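Local coordinates for protein pyruvate kinase (Pyrobaculum aerophilum, PDB 3QTG) that catalyses the final step of glycolysis, transferring the phosphoryl group of phosphoenolpyruvate to ADP to give pyruvate and ATP, with a divalent metal cation, at residues T178-E181 and E182-E185; K209-D212 and S213-L217. One frame throughout, in Å; residues are numbered along the deposited sequence.

Contact 1: T178-E181 and E182-E185; sequences TPAE and EDVE
Asp183 folds its side chain back against Ala180 at the N-terminal start of helix 181-190, in the TIM-barrel domain of pyruvate kinase. Ala180 is the N-cap residue, and its small methyl leaves room for the carboxylate beside it: CB of Ala180 meets OD2 of Asp183 at 3.7 Å. That approach depends on the first torsion of Asp183, which sets CG anti to its own carbonyl carbon (chi1 -71°) and turns the group back toward the start of the helix. The other oxygen, OD1, accepts a hydrogen bond from the backbone N of Gly83, so this buried acid joins the first turn to the loop that also carries Leu81, Lys82 and Pro84.

On another side of the turn Val184 holds one methyl, CG2, anti to its carbonyl carbon. This methyl lies 3.6 Å from O of Ala180 and 4.3 Å from CB of Pro179, whose ring follows a cis peptide bond. Pro179 and Val184 are compact and apolar, which suits the face packed on helix 208-220, where Pro179 touches Ser213 and Val214 and Val184 touches Leu217.

The acids Glu181, Glu182 and Glu185 are exposed. OE2 of Glu181 and OE1 of Glu182 stand 4.6 Å apart, a like-charge approach that solvent would probably screen; both residues touch a crystal neighbour, which may influence their poses. At a helix start, acids such as Glu181 and Glu182 are probably favoured by the positive end of the helix dipole.

The backbone closes the turn through Ala180 O, which takes a bond of 3.0 Å from Val184 N, the N-H...O angle being 167°, and a weak, bent one from Asp183 N. One residue further on, Glu185 N donates to Glu181 O at 3.0 Å, while CG of Glu185 lies 3.3 Å from that same oxygen.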
loop_
_atom_site.group_PDB
_atom_site.type_symbol
_atom_site.label_atom_id
_atom_site.label_comp_id
_atom_site.label_asym_id
_atom_site.label_seq_id
_atom_site.Cartn_x
_atom_site.Cartn_y
_atom_site.Cartn_z
ATOM N N THR A 178 26.061 26.101 -30.349
ATOM C CA THR A 178 25.452 27.056 -29.403
ATOM C C THR A 178 26.444 27.543 -28.327
ATOM O O THR A 178 27.504 26.938 -28.164
ATOM C CB THR A 178 24.216 26.447 -28.689
ATOM O OG1 THR A 178 24.633 25.306 -27.935
ATOM C CG2 THR A 178 23.153 26.041 -29.683
ATOM N N PRO A 179 26.102 28.640 -27.590
ATOM C CA PRO A 179 24.898 29.484 -27.722
ATOM C C PRO A 179 24.941 30.261 -29.035
ATOM O O PRO A 179 26.017 30.433 -29.607
ATOM C CB PRO A 179 25.004 30.461 -26.538
ATOM C CG PRO A 179 26.048 29.898 -25.644
ATOM C CD PRO A 179 26.988 29.148 -26.526
ATOM N N ALA A 180 23.778 30.713 -29.499
ATOM C CA ALA A 180 23.681 31.476 -30.733
ATOM C C ALA A 180 24.371 32.832 -30.587
ATOM O O ALA A 180 24.270 33.493 -29.542
ATOM C CB ALA A 180 22.231 31.654 -31.139
ATOM N N GLU A 181 25.059 33.239 -31.650
ATOM C CA GLU A 181 25.792 34.503 -31.688
ATOM C C GLU A 181 24.882 35.662 -31.285
ATOM O O GLU A 181 25.297 36.569 -30.566
ATOM C CB GLU A 181 26.380 34.733 -33.087
ATOM C CG GLU A 181 27.728 35.446 -33.074
ATOM C CD GLU A 181 28.013 36.228 -34.349
ATOM O OE1 GLU A 181 28.595 37.330 -34.229
ATOM O OE2 GLU A 181 27.660 35.760 -35.457
ATOM N N GLU A 182 23.629 35.603 -31.737
ATOM C CA GLU A 182 22.622 36.621 -31.420
ATOM C C GLU A 182 22.207 36.592 -29.936
ATOM O O GLU A 182 21.797 37.620 -29.377
ATOM C CB GLU A 182 21.381 36.445 -32.306
ATOM C CG GLU A 182 21.624 36.469 -33.818
ATOM C CD GLU A 182 22.102 35.122 -34.388
ATOM O OE1 GLU A 182 23.126 35.122 -35.119
ATOM O OE2 GLU A 182 21.466 34.072 -34.114
ATOM N N ASP A 183 22.290 35.419 -29.308
ATOM C CA ASP A 183 21.996 35.299 -27.879
ATOM C C ASP A 183 23.121 35.943 -27.062
ATOM O O ASP A 183 22.865 36.760 -26.168
ATOM C CB ASP A 183 21.788 33.826 -27.475
ATOM C CG ASP A 183 20.476 33.235 -28.016
ATOM O OD1 ASP A 183 19.582 34.008 -28.433
ATOM O OD2 ASP A 183 20.345 31.989 -28.019
ATOM N N VAL A 184 24.357 35.564 -27.396
ATOM C CA VAL A 184 25.582 36.169 -26.863
ATOM C C VAL A 184 25.504 37.700 -26.923
ATOM O O VAL A 184 25.778 38.372 -25.931
ATOM C CB VAL A 184 26.839 35.649 -27.622
ATOM C CG1 VAL A 184 28.102 36.420 -27.222
ATOM C CG2 VAL A 184 27.035 34.147 -27.393
ATOM N N GLU A 185 25.107 38.233 -28.082
ATOM C CA GLU A 185 24.933 39.671 -28.286
ATOM C C GLU A 185 23.838 40.264 -27.401
ATOM O O GLU A 185 24.021 41.335 -26.832
ATOM C CB GLU A 185 24.633 39.987 -29.764
ATOM C CG GLU A 185 25.814 39.778 -30.743
ATOM C CD GLU A 185 25.505 40.231 -32.187
ATOM O OE1 GLU A 185 26.253 41.106 -32.689
ATOM O OE2 GLU A 185 24.535 39.721 -32.816
#

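Contact 2: K209-D212 and S213-L217; sequences KDVD and SVRSL
Ser213 and Ser216 each turn a hydroxyl back onto the carbonyl four residues earlier, within helix 208-220 of a beta-alpha-beta unit of the barrel. These hydrogen bonds supplement the helical ones. Lys209 O receives Ser213 OG at 3.0 Å and Ser213 N at 3.1 Å, from opposite faces of its carbonyl plane; Asp212 O is shared likewise by Ser216 OG, at 2.8 Å, and Ser216 N. In Ser213 the OG lies beside its own backbone N (chi1 -65°), the setting that lets a short side chain reach back along the helix. Plain backbone bonding fills the turn between them, with Arg215 N giving 3.0 Å to Val211 O and Val214 N a weak bond to Asp210 O.

The charged contact is looser. OD1 of Asp212 lies at the edge of the Arg215 guanidinium, in its plane, but 3.9 Å from NH1, a long salt bridge in which the carboxylate and guanidinium planes are 47° apart. NH2 of Arg215 has its main partners elsewhere, Asp248 and the carbonyl of Cys246.

Val211 lies side by side with Arg215, its CG1 3.8 Å from NH1, while its apolar packing is against Ile202 and Val229 of the barrel strands. The serine hydroxyls thus find their acceptors within the helix, and the charge of Arg215 is probably balanced chiefly by Asp248, with Asp212 a weaker second neighbour.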
loop_
_atom_site.group_PDB
_atom_site.type_symbol
_atom_site.label_atom_id
_atom_site.label_comp_id
_atom_site.label_asym_id
_atom_site.label_seq_id
_atom_site.Cartn_x
_atom_site.Cartn_y
_atom_site.Cartn_z
ATOM N N LYS A 209 25.240 19.792 -22.884
ATOM C CA LYS A 209 26.326 20.660 -23.351
ATOM C C LYS A 209 25.820 22.059 -23.703
ATOM O O LYS A 209 26.438 23.066 -23.326
ATOM C CB LYS A 209 27.081 20.037 -24.549
ATOM C CG LYS A 209 28.399 20.766 -24.889
ATOM C CD LYS A 209 29.086 20.231 -26.142
ATOM C CE LYS A 209 30.443 20.938 -26.381
ATOM N NZ LYS A 209 30.323 22.324 -26.958
ATOM N N ASP A 210 24.699 22.101 -24.427
ATOM C CA ASP A 210 24.016 23.343 -24.810
ATOM C C ASP A 210 23.639 24.206 -23.598
ATOM O O ASP A 210 23.870 25.417 -23.586
ATOM C CB ASP A 210 22.750 23.010 -25.598
ATOM C CG ASP A 210 23.034 22.651 -27.052
ATOM O OD1 ASP A 210 24.097 23.037 -27.582
ATOM O OD2 ASP A 210 22.171 21.996 -27.672
ATOM N N VAL A 211 23.061 23.564 -22.586
ATOM C CA VAL A 211 22.641 24.245 -21.360
ATOM C C VAL A 211 23.849 24.819 -20.585
ATOM O O VAL A 211 23.834 25.982 -20.180
ATOM C CB VAL A 211 21.776 23.314 -20.468
ATOM C CG1 VAL A 211 21.246 24.058 -19.256
ATOM C CG2 VAL A 211 20.620 22.741 -21.273
ATOM N N ASP A 212 24.879 23.991 -20.417
ATOM C CA ASP A 212 26.140 24.367 -19.762
ATOM C C ASP A 212 26.839 25.565 -20.414
ATOM O O ASP A 212 27.459 26.377 -19.722
ATOM C CB ASP A 212 27.116 23.178 -19.753
ATOM C CG ASP A 212 26.657 22.023 -18.864
ATOM O OD1 ASP A 212 25.580 22.104 -18.216
ATOM O OD2 ASP A 212 27.393 21.006 -18.819
ATOM N N SER A 213 26.744 25.663 -21.739
ATOM C CA SER A 213 27.349 26.767 -22.491
ATOM C C SER A 213 26.692 28.082 -22.156
ATOM O O SER A 213 27.361 29.098 -22.036
ATOM C CB SER A 213 27.237 26.521 -23.988
ATOM O OG SER A 213 28.010 25.388 -24.330
ATOM N N VAL A 214 25.371 28.063 -22.009
ATOM C CA VAL A 214 24.659 29.265 -21.592
ATOM C C VAL A 214 25.001 29.561 -20.122
ATOM O O VAL A 214 25.171 30.717 -19.745
ATOM C CB VAL A 214 23.135 29.160 -21.858
ATOM C CG1 VAL A 214 22.384 30.371 -21.296
ATOM C CG2 VAL A 214 22.882 29.047 -23.357
ATOM N N ARG A 215 25.148 28.513 -19.313
ATOM C CA ARG A 215 25.510 28.702 -17.909
ATOM C C ARG A 215 26.864 29.388 -17.739
ATOM O O ARG A 215 26.981 30.330 -16.949
ATOM C CB ARG A 215 25.441 27.394 -17.118
ATOM C CG ARG A 215 24.070 27.106 -16.551
ATOM C CD ARG A 215 24.146 26.289 -15.253
ATOM N NE ARG A 215 22.813 25.846 -14.816
ATOM C CZ ARG A 215 22.301 24.662 -15.128
ATOM N NH1 ARG A 215 23.015 23.804 -15.857
ATOM N NH2 ARG A 215 21.089 24.324 -14.711
ATOM N N SER A 216 27.864 28.938 -18.502
ATOM C CA SER A 216 29.220 29.528 -18.485
ATOM C C SER A 216 29.222 30.956 -18.999
ATOM O O SER A 216 29.888 31.812 -18.434
ATOM C CB SER A 216 30.204 28.717 -19.332
ATOM O OG SER A 216 30.006 27.332 -19.182
ATOM N N LEU A 217 28.496 31.203 -20.086
ATOM C CA LEU A 217 28.328 32.558 -20.586
ATOM C C LEU A 217 27.686 33.501 -19.555
ATOM O O LEU A 217 28.161 34.631 -19.376
ATOM C CB LEU A 217 27.537 32.569 -21.898
ATOM C CG LEU A 217 27.272 33.978 -22.445
ATOM C CD1 LEU A 217 28.585 34.667 -22.855
ATOM C CD2 LEU A 217 26.254 33.958 -23.597
#

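Overall arrangement
Following the chain, contact 1 ends before contact 2 begins, so the two stand in series and neither nest nor cross. Contact 1 turns the loop after strand 167-169 into helix 181-190; contact 2 lies wholly within helix 208-220, beyond barrel strand 199-202. Neither closes a long loop. Their centres are about 11 Å apart, and their side chains meet: Pro179 packs on Ser213 and Val214, Val184 CG2 lies 3.9 Å from Leu217 CD2, and Thr178 OG1 comes very close to Asp210 OD1, a doubtfully short hydrogen bond. Together they join the loop and the start of helix 181-190 to helix 208-220, which itself packs on barrel strands 199-202 and 226-231.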